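Long-range contacts in hydrogenase maturation factor (PDB 3VTH), which probably catalyses ATP-dependent S-carbamoylation of the C-terminal cysteine of HypE, with carbamoyl phosphate as donor, during [NiFe]-hydrogenase maturation: residues A253-D258 with L316-I321; L275-R280 with V306-A311; P282-K287 with S369-N374. All coordinates share one frame; numbering follows the deposited sequence.

Contact 1: residues A253-D258 with L316-I321; sequences AVMMRD and LLMEEI
Arg-257 reaches from the loop behind strand 254-255 to the last turn of helix 312-320, where it binds carbonyls near the C-terminal end of the helix; both elements belong to the YrdC-like α/β domain. This is a clear example of a guanidinium group meeting helix-end carbonyls, which the helix dipole would be expected to favour. The arginine starts in the crowded position, CG lying between the backbone N and the carbonyl carbon (chi1 68°), and a bend at chi3 turns its flat head across the helix end. NH2 gives the shorter bond, 2.7 Å to Met-318 O, coming from above the plane of that carbonyl. NH1 makes a weak second bond to the same oxygen and a further one, 3.3 Å long, to Ile-321 O. Both acceptor oxygens lie somewhat out of the guanidinium plane.

Met-318 carries the apolar half. Its CB lies over one face of the guanidinium, while its SD rests against Arg-257 CB at 3.8 Å, beside the root of the long chain. With CG anti to its own carbonyl carbon (chi1 -72°) and a bend at chi2 (-59°), the thioether turns toward the strand. There CE meets the Met-256 backbone at its C atom and touches Met-255 CG, each in van der Waals range. The two methionines Met-255 and Met-318 cross obliquely; the side chain of Met-255 also packs on Ile-325 and Met-327 of the neighbouring strand 325-329. At the end of the arginine a water completes the grip, accepting from Arg-257 NH2 at 3.0 Å and donating to Ile-321 O at 2.6 Å.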
loop_
_atom_site.group_PDB
_atom_site.type_symbol
_atom_site.label_atom_id
_atom_site.label_comp_id
_atom_site.label_asym_id
_atom_site.label_seq_id
_atom_site.Cartn_x
_atom_site.Cartn_y
_atom_site.Cartn_z
ATOM N N ALA A 253 -6.083 11.896 -6.517
ATOM C CA ALA A 253 -4.946 11.540 -7.334
ATOM C C ALA A 253 -5.255 11.844 -8.798
ATOM O O ALA A 253 -6.403 11.795 -9.206
ATOM C CB ALA A 253 -4.636 10.056 -7.172
ATOM N N VAL A 254 -4.222 12.140 -9.577
ATOM C CA VAL A 254 -4.374 12.535 -10.972
ATOM C C VAL A 254 -3.434 11.683 -11.834
ATOM O O VAL A 254 -2.324 11.343 -11.404
ATOM C CB VAL A 254 -4.090 14.062 -11.130
ATOM C CG1 VAL A 254 -3.996 14.484 -12.587
ATOM C CG2 VAL A 254 -5.203 14.881 -10.466
ATOM N N MET A 255 -3.908 11.290 -13.016
ATOM C CA MET A 255 -3.075 10.637 -14.002
ATOM C C MET A 255 -2.556 11.654 -15.010
ATOM O O MET A 255 -3.331 12.427 -15.566
ATOM C CB MET A 255 -3.847 9.539 -14.742
ATOM C CG MET A 255 -2.981 8.790 -15.745
ATOM S SD MET A 255 -3.842 7.425 -16.566
ATOM C CE MET A 255 -3.885 6.212 -15.258
ATOM N N MET A 256 -1.252 11.643 -15.246
ATOM C CA MET A 256 -0.644 12.491 -16.271
ATOM C C MET A 256 0.030 11.621 -17.320
ATOM O O MET A 256 0.291 10.451 -17.066
ATOM C CB MET A 256 0.359 13.440 -15.631
ATOM C CG MET A 256 -0.295 14.303 -14.559
ATOM S SD MET A 256 0.694 15.729 -14.134
ATOM C CE MET A 256 -0.251 16.355 -12.749
ATOM N N ARG A 257 0.311 12.192 -18.486
ATOM C CA ARG A 257 0.734 11.393 -19.634
ATOM C C ARG A 257 2.162 10.865 -19.522
ATOM O O ARG A 257 2.430 9.744 -19.943
ATOM C CB ARG A 257 0.512 12.161 -20.949
ATOM C CG ARG A 257 1.403 13.365 -21.140
ATOM C CD ARG A 257 0.770 14.426 -22.047
ATOM N NE ARG A 257 0.513 13.939 -23.402
ATOM C CZ ARG A 257 -0.703 13.693 -23.898
ATOM N NH1 ARG A 257 -1.795 13.896 -23.157
ATOM N NH2 ARG A 257 -0.825 13.254 -25.143
ATOM N N ASP A 258 3.066 11.659 -18.942
ATOM C CA ASP A 258 4.486 11.281 -18.833
ATOM C C ASP A 258 5.207 12.141 -17.803
ATOM O O ASP A 258 4.619 13.091 -17.257
ATOM C CB ASP A 258 5.202 11.366 -20.202
ATOM C CG ASP A 258 5.082 12.740 -20.856
ATOM O OD1 ASP A 258 4.957 13.763 -20.144
ATOM O OD2 ASP A 258 5.122 12.798 -22.097
ATOM N N LEU A 316 -3.961 5.132 -25.011
ATOM C CA LEU A 316 -4.892 5.476 -26.085
ATOM C C LEU A 316 -5.668 6.764 -25.765
ATOM O O LEU A 316 -5.787 7.664 -26.602
ATOM C CB LEU A 316 -5.847 4.314 -26.356
ATOM C CG LEU A 316 -5.225 3.040 -26.962
ATOM C CD1 LEU A 316 -6.246 1.903 -27.013
ATOM C CD2 LEU A 316 -4.626 3.296 -28.330
ATOM N N LEU A 317 -6.185 6.845 -24.546
ATOM C CA LEU A 317 -6.931 8.031 -24.112
ATOM C C LEU A 317 -6.056 9.287 -24.164
ATOM O O LEU A 317 -6.513 10.343 -24.608
ATOM C CB LEU A 317 -7.509 7.824 -22.702
ATOM C CG LEU A 317 -8.405 8.950 -22.131
ATOM C CD1 LEU A 317 -9.579 9.299 -23.108
ATOM C CD2 LEU A 317 -8.925 8.582 -20.737
ATOM N N MET A 318 -4.803 9.153 -23.720
ATOM C CA MET A 318 -3.839 10.256 -23.692
ATOM C C MET A 318 -3.537 10.882 -25.055
ATOM O O MET A 318 -3.273 12.083 -25.135
ATOM C CB MET A 318 -2.535 9.838 -22.986
ATOM C CG MET A 318 -2.651 9.681 -21.457
ATOM S SD MET A 318 -3.173 11.242 -20.706
ATOM C CE MET A 318 -3.209 10.822 -18.968
ATOM N N GLU A 319 -3.576 10.091 -26.126
ATOM C CA GLU A 319 -3.466 10.686 -27.466
ATOM C C GLU A 319 -4.722 11.492 -27.875
ATOM O O GLU A 319 -4.665 12.298 -28.814
ATOM C CB GLU A 319 -3.038 9.664 -28.550
ATOM C CG GLU A 319 -3.231 8.199 -28.185
ATOM C CD GLU A 319 -2.501 7.212 -29.104
ATOM O OE1 GLU A 319 -1.814 6.299 -28.576
ATOM O OE2 GLU A 319 -2.625 7.328 -30.336
ATOM N N GLU A 320 -5.837 11.300 -27.163
ATOM C CA GLU A 320 -7.092 11.996 -27.511
ATOM C C GLU A 320 -7.364 13.257 -26.692
ATOM O O GLU A 320 -8.060 14.155 -27.167
ATOM C CB GLU A 320 -8.310 11.059 -27.444
ATOM C CG GLU A 320 -8.261 9.833 -28.363
ATOM C CD GLU A 320 -8.041 10.172 -29.836
ATOM O OE1 GLU A 320 -8.644 11.147 -30.341
ATOM O OE2 GLU A 320 -7.272 9.441 -30.501
ATOM N N ILE A 321 -6.806 13.330 -25.478
ATOM C CA ILE A 321 -7.007 14.485 -24.599
ATOM C C ILE A 321 -5.704 15.293 -24.402
ATOM O O ILE A 321 -4.610 14.753 -24.574
ATOM C CB ILE A 321 -7.592 14.046 -23.224
ATOM C CG1 ILE A 321 -6.640 13.080 -22.500
ATOM C CG2 ILE A 321 -8.965 13.392 -23.399
ATOM C CD1 ILE A 321 -7.071 12.706 -21.084
HETATM O O HOH W 1 -3.091 14.368 -26.694
#

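Contact 2: residues L275-R280 with V306-A311. With PO4 (phosphate ion), chain L.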
loop_
_atom_site.group_PDB
_atom_site.type_symbol
_atom_site.label_atom_id
_atom_site.label_comp_id
_atom_site.label_asym_id
_atom_site.label_seq_id
_atom_site.Cartn_x
_atom_site.Cartn_y
_atom_site.Cartn_z
ATOM N N LEU A 275 10.058 5.643 -9.113
ATOM C CA LEU A 275 8.797 5.102 -8.585
ATOM C C LEU A 275 7.636 5.286 -9.572
ATOM O O LEU A 275 6.823 4.373 -9.761
ATOM C CB LEU A 275 8.448 5.723 -7.224
ATOM C CG LEU A 275 9.404 5.421 -6.057
ATOM C CD1 LEU A 275 8.910 6.120 -4.782
ATOM C CD2 LEU A 275 9.529 3.910 -5.813
ATOM N N LEU A 276 7.574 6.467 -10.192
ATOM C CA LEU A 276 6.534 6.783 -11.194
ATOM C C LEU A 276 6.579 5.863 -12.407
ATOM O O LEU A 276 5.540 5.369 -12.873
ATOM C CB LEU A 276 6.680 8.223 -11.677
ATOM C CG LEU A 276 6.125 9.332 -10.780
ATOM C CD1 LEU A 276 6.696 10.698 -11.207
ATOM C CD2 LEU A 276 4.609 9.316 -10.840
ATOM N N LEU A 277 7.793 5.640 -12.900
ATOM C CA LEU A 277 8.030 4.869 -14.119
ATOM C C LEU A 277 8.020 3.354 -13.912
ATOM O O LEU A 277 7.895 2.612 -14.874
ATOM C CB LEU A 277 9.356 5.285 -14.775
ATOM C CG LEU A 277 9.383 6.667 -15.464
ATOM C CD1 LEU A 277 10.824 7.088 -15.717
ATOM C CD2 LEU A 277 8.591 6.695 -16.788
ATOM N N SER A 278 8.158 2.895 -12.666
ATOM C CA SER A 278 8.103 1.450 -12.381
ATOM C C SER A 278 6.889 0.810 -13.043
ATOM O O SER A 278 5.826 1.421 -13.090
ATOM C CB SER A 278 8.000 1.219 -10.873
ATOM O OG SER A 278 7.912 -0.174 -10.569
ATOM N N GLN A 279 7.023 -0.427 -13.526
ATOM C CA GLN A 279 5.833 -1.160 -13.977
ATOM C C GLN A 279 4.810 -1.364 -12.855
ATOM O O GLN A 279 3.643 -1.642 -13.116
ATOM C CB GLN A 279 6.201 -2.512 -14.587
ATOM C CG GLN A 279 6.665 -2.458 -16.037
ATOM C CD GLN A 279 6.955 -3.852 -16.548
ATOM O OE1 GLN A 279 8.012 -4.407 -16.266
ATOM N NE2 GLN A 279 5.999 -4.440 -17.260
ATOM N N ARG A 280 5.225 -1.214 -11.601
ATOM C CA ARG A 280 4.233 -1.300 -10.520
ATOM C C ARG A 280 3.196 -0.163 -10.675
ATOM O O ARG A 280 2.043 -0.304 -10.255
ATOM C CB ARG A 280 4.912 -1.296 -9.148
ATOM C CG ARG A 280 5.931 -2.439 -8.927
ATOM C CD ARG A 280 6.464 -2.414 -7.477
ATOM N NE ARG A 280 7.523 -3.401 -7.229
ATOM C CZ ARG A 280 7.315 -4.663 -6.858
ATOM N NH1 ARG A 280 6.069 -5.113 -6.698
ATOM N NH2 ARG A 280 8.356 -5.482 -6.641
ATOM N N VAL A 306 0.262 11.659 -7.956
ATOM C CA VAL A 306 0.326 11.543 -9.417
ATOM C C VAL A 306 0.698 10.139 -9.853
ATOM O O VAL A 306 1.570 9.522 -9.267
ATOM C CB VAL A 306 1.331 12.559 -10.033
ATOM C CG1 VAL A 306 1.290 12.515 -11.563
ATOM C CG2 VAL A 306 0.995 13.971 -9.572
ATOM N N MET A 307 0.023 9.648 -10.887
ATOM C CA MET A 307 0.370 8.389 -11.514
ATOM C C MET A 307 0.522 8.570 -13.024
ATOM O O MET A 307 -0.002 9.531 -13.632
ATOM C CB MET A 307 -0.710 7.336 -11.226
ATOM C CG MET A 307 -2.043 7.612 -11.963
ATOM S SD MET A 307 -3.445 6.642 -11.358
ATOM C CE MET A 307 -2.605 5.124 -10.922
ATOM N N LEU A 308 1.227 7.630 -13.631
ATOM C CA LEU A 308 1.378 7.596 -15.078
ATOM C C LEU A 308 0.423 6.533 -15.624
ATOM O O LEU A 308 -0.137 5.771 -14.848
ATOM C CB LEU A 308 2.839 7.273 -15.432
ATOM C CG LEU A 308 3.879 8.311 -14.987
ATOM C CD1 LEU A 308 5.299 7.902 -15.396
ATOM C CD2 LEU A 308 3.553 9.701 -15.550
ATOM N N PRO A 309 0.230 6.478 -16.955
ATOM C CA PRO A 309 -0.611 5.436 -17.553
ATOM C C PRO A 309 -0.119 4.037 -17.161
ATOM O O PRO A 309 1.110 3.824 -17.064
ATOM C CB PRO A 309 -0.397 5.645 -19.056
ATOM C CG PRO A 309 -0.106 7.093 -19.202
ATOM C CD PRO A 309 0.740 7.420 -17.972
ATOM N N TYR A 310 -1.043 3.102 -16.925
ATOM C CA TYR A 310 -0.650 1.739 -16.552
ATOM C C TYR A 310 -1.293 0.629 -17.381
ATOM O O TYR A 310 -0.861 -0.532 -17.316
ATOM C CB TYR A 310 -0.824 1.475 -15.040
ATOM C CG TYR A 310 -2.230 1.582 -14.490
ATOM C CD1 TYR A 310 -2.693 2.793 -13.947
ATOM C CD2 TYR A 310 -3.100 0.475 -14.496
ATOM C CE1 TYR A 310 -3.985 2.905 -13.432
ATOM C CE2 TYR A 310 -4.408 0.575 -13.980
ATOM C CZ TYR A 310 -4.832 1.792 -13.441
ATOM O OH TYR A 310 -6.106 1.927 -12.932
ATOM N N ALA A 311 -2.306 0.979 -18.167
ATOM C CA ALA A 311 -2.956 0.012 -19.040
ATOM C C ALA A 311 -2.988 0.600 -20.450
ATOM O O ALA A 311 -2.898 1.824 -20.606
ATOM C CB ALA A 311 -4.356 -0.304 -18.543
HETATM P P PO4 L . 11.251 -3.065 -7.074
HETATM O O1 PO4 L . 10.097 -2.702 -7.995
HETATM O O2 PO4 L . 11.300 -2.078 -5.918
HETATM O O3 PO4 L . 11.089 -4.451 -6.494
HETATM O O4 PO4 L . 12.539 -2.982 -7.868
HETATM O O HOH W 2 2.772 5.705 -11.974
#
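A single water is held from both segments: it donates to the carbonyl oxygen of Leu-276, near the C-terminal end of helix 270-277, at 2.9 Å, and accepts from Leu-308 N at 3.0 Å. It thereby joins the helix end to the residue just past strand 303-307.

Around this bridge the contact is aliphatic. Leu-308 points at the helix, and its CD1 packs 3.6 Å from Leu-276 O, touching also Leu-276 CB and, obliquely, the Leu-277 branch CD2, the latter at 3.8 Å. Leu-276 reaches the strand with its other end: CG stands beside its own backbone N (chi1 -80°), and CD2 comes down on Val-306 O at 3.4 Å, against the main chain of the strand.

Beyond the helix the chain turns away. Ser-278 OG accepts from Arg-280 N, forming an ST turn, and Arg-280 extends to a bound phosphate ion as a two-pronged donor, with NE bonded to O1 at 2.8 Å and NH2 to O3 at 2.9 Å. The phosphorus lies in the guanidinium plane, at its edge, and Tyr-387 adds a cation-pi contact. The helix thus packs on the strand through Leu-276 and on the loop after it through Leu-308, the helix-on-sheet layering of the YrdC-like α/β fold.

Contact 3: residues P282-K287 with S369-N374; sequences PIVLLK and SVTSFN. With APC (diphosphomethylphosphonic acid adenosyl ester), chain F.
Ile-283 and Thr-371 hold two neighbouring strands together: Thr-371 N donates to Ile-283 O at 2.8 Å, Leu-285 N to Thr-371 O at 2.9 Å, and Ile-283 N to Ser-369 O, also at 2.9 Å.

On one face of the sheet Leu-285 CD2 lies 3.8 Å from Val-370 CG1, while Ile-283 CD1 touches the other branch, CG2. On the opposite face Thr-371 CG2 presses tightly on Pro-282 CG, 3.5 Å apart, and runs alongside Val-284 CG2. This parallel pairing of strands 283-287 and 370-374 lies in the mixed sheet of the YrdC-like domain, and its Leu-285 and Val-370 line the pocket of the ATP analogue. With CG beside its backbone N (chi1 -55°), Leu-285 sets both methyls over one face of the adenine, CD1 3.6 Å from C2; Val-370 CG2 rests near the ribose O4'.

Further out, Glu-378 takes the Thr-371 hydroxyl, leaving its methyl turned to the proline. Ser-369 OG is bonded by Ala-384 N and Arg-385 O, and Ser-372 OG by Arg-379 O.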
loop_
_atom_site.group_PDB
_atom_site.type_symbol
_atom_site.label_atom_id
_atom_site.label_comp_id
_atom_site.label_asym_id
_atom_site.label_seq_id
_atom_site.Cartn_x
_atom_site.Cartn_y
_atom_site.Cartn_z
ATOM N N PRO A 282 2.470 3.025 -9.282
ATOM C CA PRO A 282 1.643 3.577 -8.224
ATOM C C PRO A 282 1.340 5.060 -8.447
ATOM O O PRO A 282 1.972 5.720 -9.296
ATOM C CB PRO A 282 2.552 3.473 -7.001
ATOM C CG PRO A 282 3.900 3.770 -7.557
ATOM C CD PRO A 282 3.900 3.038 -8.900
ATOM N N ILE A 283 0.393 5.567 -7.660
ATOM C CA ILE A 283 0.270 7.006 -7.384
ATOM C C ILE A 283 1.497 7.381 -6.523
ATOM O O ILE A 283 1.806 6.682 -5.576
ATOM C CB ILE A 283 -1.015 7.269 -6.567
ATOM C CG1 ILE A 283 -2.269 6.944 -7.410
ATOM C CG2 ILE A 283 -1.041 8.719 -6.010
ATOM C CD1 ILE A 283 -3.512 6.636 -6.574
ATOM N N VAL A 284 2.213 8.452 -6.886
ATOM C CA VAL A 284 3.354 8.885 -6.091
ATOM C C VAL A 284 3.038 10.279 -5.561
ATOM O O VAL A 284 2.627 11.148 -6.323
ATOM C CB VAL A 284 4.665 8.935 -6.932
ATOM C CG1 VAL A 284 5.871 9.397 -6.084
ATOM C CG2 VAL A 284 4.955 7.578 -7.602
ATOM N N LEU A 285 3.257 10.486 -4.262
ATOM C CA LEU A 285 3.034 11.795 -3.655
ATOM C C LEU A 285 4.236 12.686 -3.906
ATOM O O LEU A 285 5.362 12.360 -3.521
ATOM C CB LEU A 285 2.746 11.683 -2.147
ATOM C CG LEU A 285 1.581 10.747 -1.783
ATOM C CD1 LEU A 285 1.366 10.771 -0.295
ATOM C CD2 LEU A 285 0.274 11.109 -2.534
ATOM N N LEU A 286 3.970 13.833 -4.526
ATOM C CA LEU A 286 5.015 14.737 -5.004
ATOM C C LEU A 286 4.741 16.152 -4.535
ATOM O O LEU A 286 3.587 16.563 -4.506
ATOM C CB LEU A 286 5.042 14.723 -6.545
ATOM C CG LEU A 286 5.351 13.389 -7.235
ATOM C CD1 LEU A 286 5.112 13.537 -8.729
ATOM C CD2 LEU A 286 6.789 12.918 -6.965
ATOM N N LYS A 287 5.794 16.897 -4.183
ATOM C CA LYS A 287 5.642 18.302 -3.801
ATOM C C LYS A 287 5.248 19.145 -5.004
ATOM O O LYS A 287 5.848 19.020 -6.085
ATOM C CB LYS A 287 6.933 18.849 -3.173
ATOM C CG LYS A 287 7.281 18.234 -1.800
ATOM C CD LYS A 287 6.432 18.825 -0.645
ATOM C CE LYS A 287 6.835 18.211 0.705
ATOM N NZ LYS A 287 6.094 18.798 1.867
ATOM N N SER A 369 -2.066 1.682 -5.720
ATOM C CA SER A 369 -1.125 1.913 -4.625
ATOM C C SER A 369 -0.820 3.405 -4.525
ATOM O O SER A 369 -0.968 4.135 -5.505
ATOM C CB SER A 369 0.181 1.151 -4.864
ATOM O OG SER A 369 -0.031 -0.240 -4.722
ATOM N N VAL A 370 -0.445 3.844 -3.331
ATOM C CA VAL A 370 -0.014 5.212 -3.088
ATOM C C VAL A 370 1.333 5.131 -2.388
ATOM O O VAL A 370 1.466 4.480 -1.359
ATOM C CB VAL A 370 -1.024 6.005 -2.206
ATOM C CG1 VAL A 370 -0.542 7.448 -1.988
ATOM C CG2 VAL A 370 -2.432 5.991 -2.857
ATOM N N THR A 371 2.336 5.787 -2.959
ATOM C CA THR A 371 3.689 5.678 -2.422
ATOM C C THR A 371 4.426 7.016 -2.469
ATOM O O THR A 371 3.859 8.026 -2.881
ATOM C CB THR A 371 4.483 4.560 -3.112
ATOM O OG1 THR A 371 5.599 4.201 -2.280
ATOM C CG2 THR A 371 4.971 5.023 -4.498
ATOM N N SER A 372 5.671 7.022 -2.009
ATOM C CA SER A 372 6.446 8.252 -1.919
ATOM C C SER A 372 7.899 7.868 -1.713
ATOM O O SER A 372 8.202 6.700 -1.450
ATOM C CB SER A 372 5.985 9.078 -0.703
ATOM O OG SER A 372 6.310 8.410 0.529
ATOM N N PHE A 373 8.790 8.848 -1.793
ATOM C CA PHE A 373 10.185 8.610 -1.473
ATOM C C PHE A 373 10.597 9.656 -0.472
ATOM O O PHE A 373 10.424 10.853 -0.714
ATOM C CB PHE A 373 11.079 8.674 -2.724
ATOM C CG PHE A 373 12.453 8.085 -2.508
ATOM C CD1 PHE A 373 12.689 6.732 -2.763
ATOM C CD2 PHE A 373 13.494 8.871 -2.023
ATOM C CE1 PHE A 373 13.968 6.170 -2.560
ATOM C CE2 PHE A 373 14.779 8.323 -1.807
ATOM C CZ PHE A 373 15.004 6.963 -2.076
ATOM N N ASN A 374 11.120 9.222 0.662
ATOM C CA ASN A 374 11.523 10.178 1.696
ATOM C C ASN A 374 12.577 9.574 2.603
ATOM O O ASN A 374 12.521 8.388 2.917
ATOM C CB ASN A 374 10.299 10.634 2.511
ATOM C CG ASN A 374 10.621 11.723 3.502
ATOM O OD1 ASN A 374 11.334 12.693 3.183
ATOM N ND2 ASN A 374 10.100 11.575 4.732
HETATM P PG APC F . -13.336 6.515 -0.958
HETATM O O1G APC F . -13.112 5.880 -2.306
HETATM O O2G APC F . -13.751 7.962 -1.066
HETATM O O3G APC F . -14.216 5.724 -0.033
HETATM P PB APC F . -10.462 6.592 -0.758
HETATM O O1B APC F . -10.214 5.230 -1.328
HETATM O O2B APC F . -9.546 6.987 0.384
HETATM O O3B APC F . -11.946 6.574 -0.138
HETATM P PA APC F . -9.577 7.511 -3.631
HETATM O O1A APC F . -9.600 8.783 -4.445
HETATM O O2A APC F . -10.097 6.303 -4.321
HETATM C C3A APC F . -10.461 7.866 -2.063
HETATM O "O5'" APC F . -8.069 7.129 -3.206
HETATM C "C5'" APC F . -6.942 7.971 -3.426
HETATM C "C4'" APC F . -6.073 7.947 -2.170
HETATM O "O4'" APC F . -4.892 8.700 -2.471
HETATM C "C3'" APC F . -6.782 8.644 -1.006
HETATM O "O3'" APC F . -6.583 7.945 0.235
HETATM C "C2'" APC F . -6.083 9.985 -0.919
HETATM O "O2'" APC F . -6.178 10.577 0.391
HETATM C "C1'" APC F . -4.682 9.652 -1.429
HETATM N N9 APC F . -4.123 10.898 -1.942
HETATM C C8 APC F . -4.425 11.526 -3.111
HETATM N N7 APC F . -3.731 12.688 -3.201
HETATM C C5 APC F . -2.988 12.803 -2.079
HETATM C C6 APC F . -2.034 13.784 -1.517
HETATM N N6 APC F . -1.712 14.906 -2.195
HETATM N N1 APC F . -1.490 13.519 -0.309
HETATM C C2 APC F . -1.779 12.398 0.384
HETATM N N3 APC F . -2.639 11.460 -0.045
HETATM C C4 APC F . -3.252 11.617 -1.252
HETATM O O HOH W 3 7.784 11.387 -2.723
#

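How the contacts relate
All three contacts, mainly buried, belong to one sheet of the YrdC-like domain and its covering helices. Strands 254-255, 303-307 and 283-287 are consecutive neighbours in it. Main-chain bonds tie contact 1 to contact 2 (Met-256 N to Met-307 O) and contact 2 to contact 3 (Val-284 N to Val-306 O), while Ala-253 packs on Ile-283 between contacts 1 and 3. Contact 3, nearest the centre of the chain and touching the nucleotide, is strand pairing. Contact 2 is leucine packing of a helix on the sheet, helped by one water. Contact 1 lies farthest out, its centre about 23 Å from the centre of the chain, and sets a partly exposed Arg-257 beside two buried methionines.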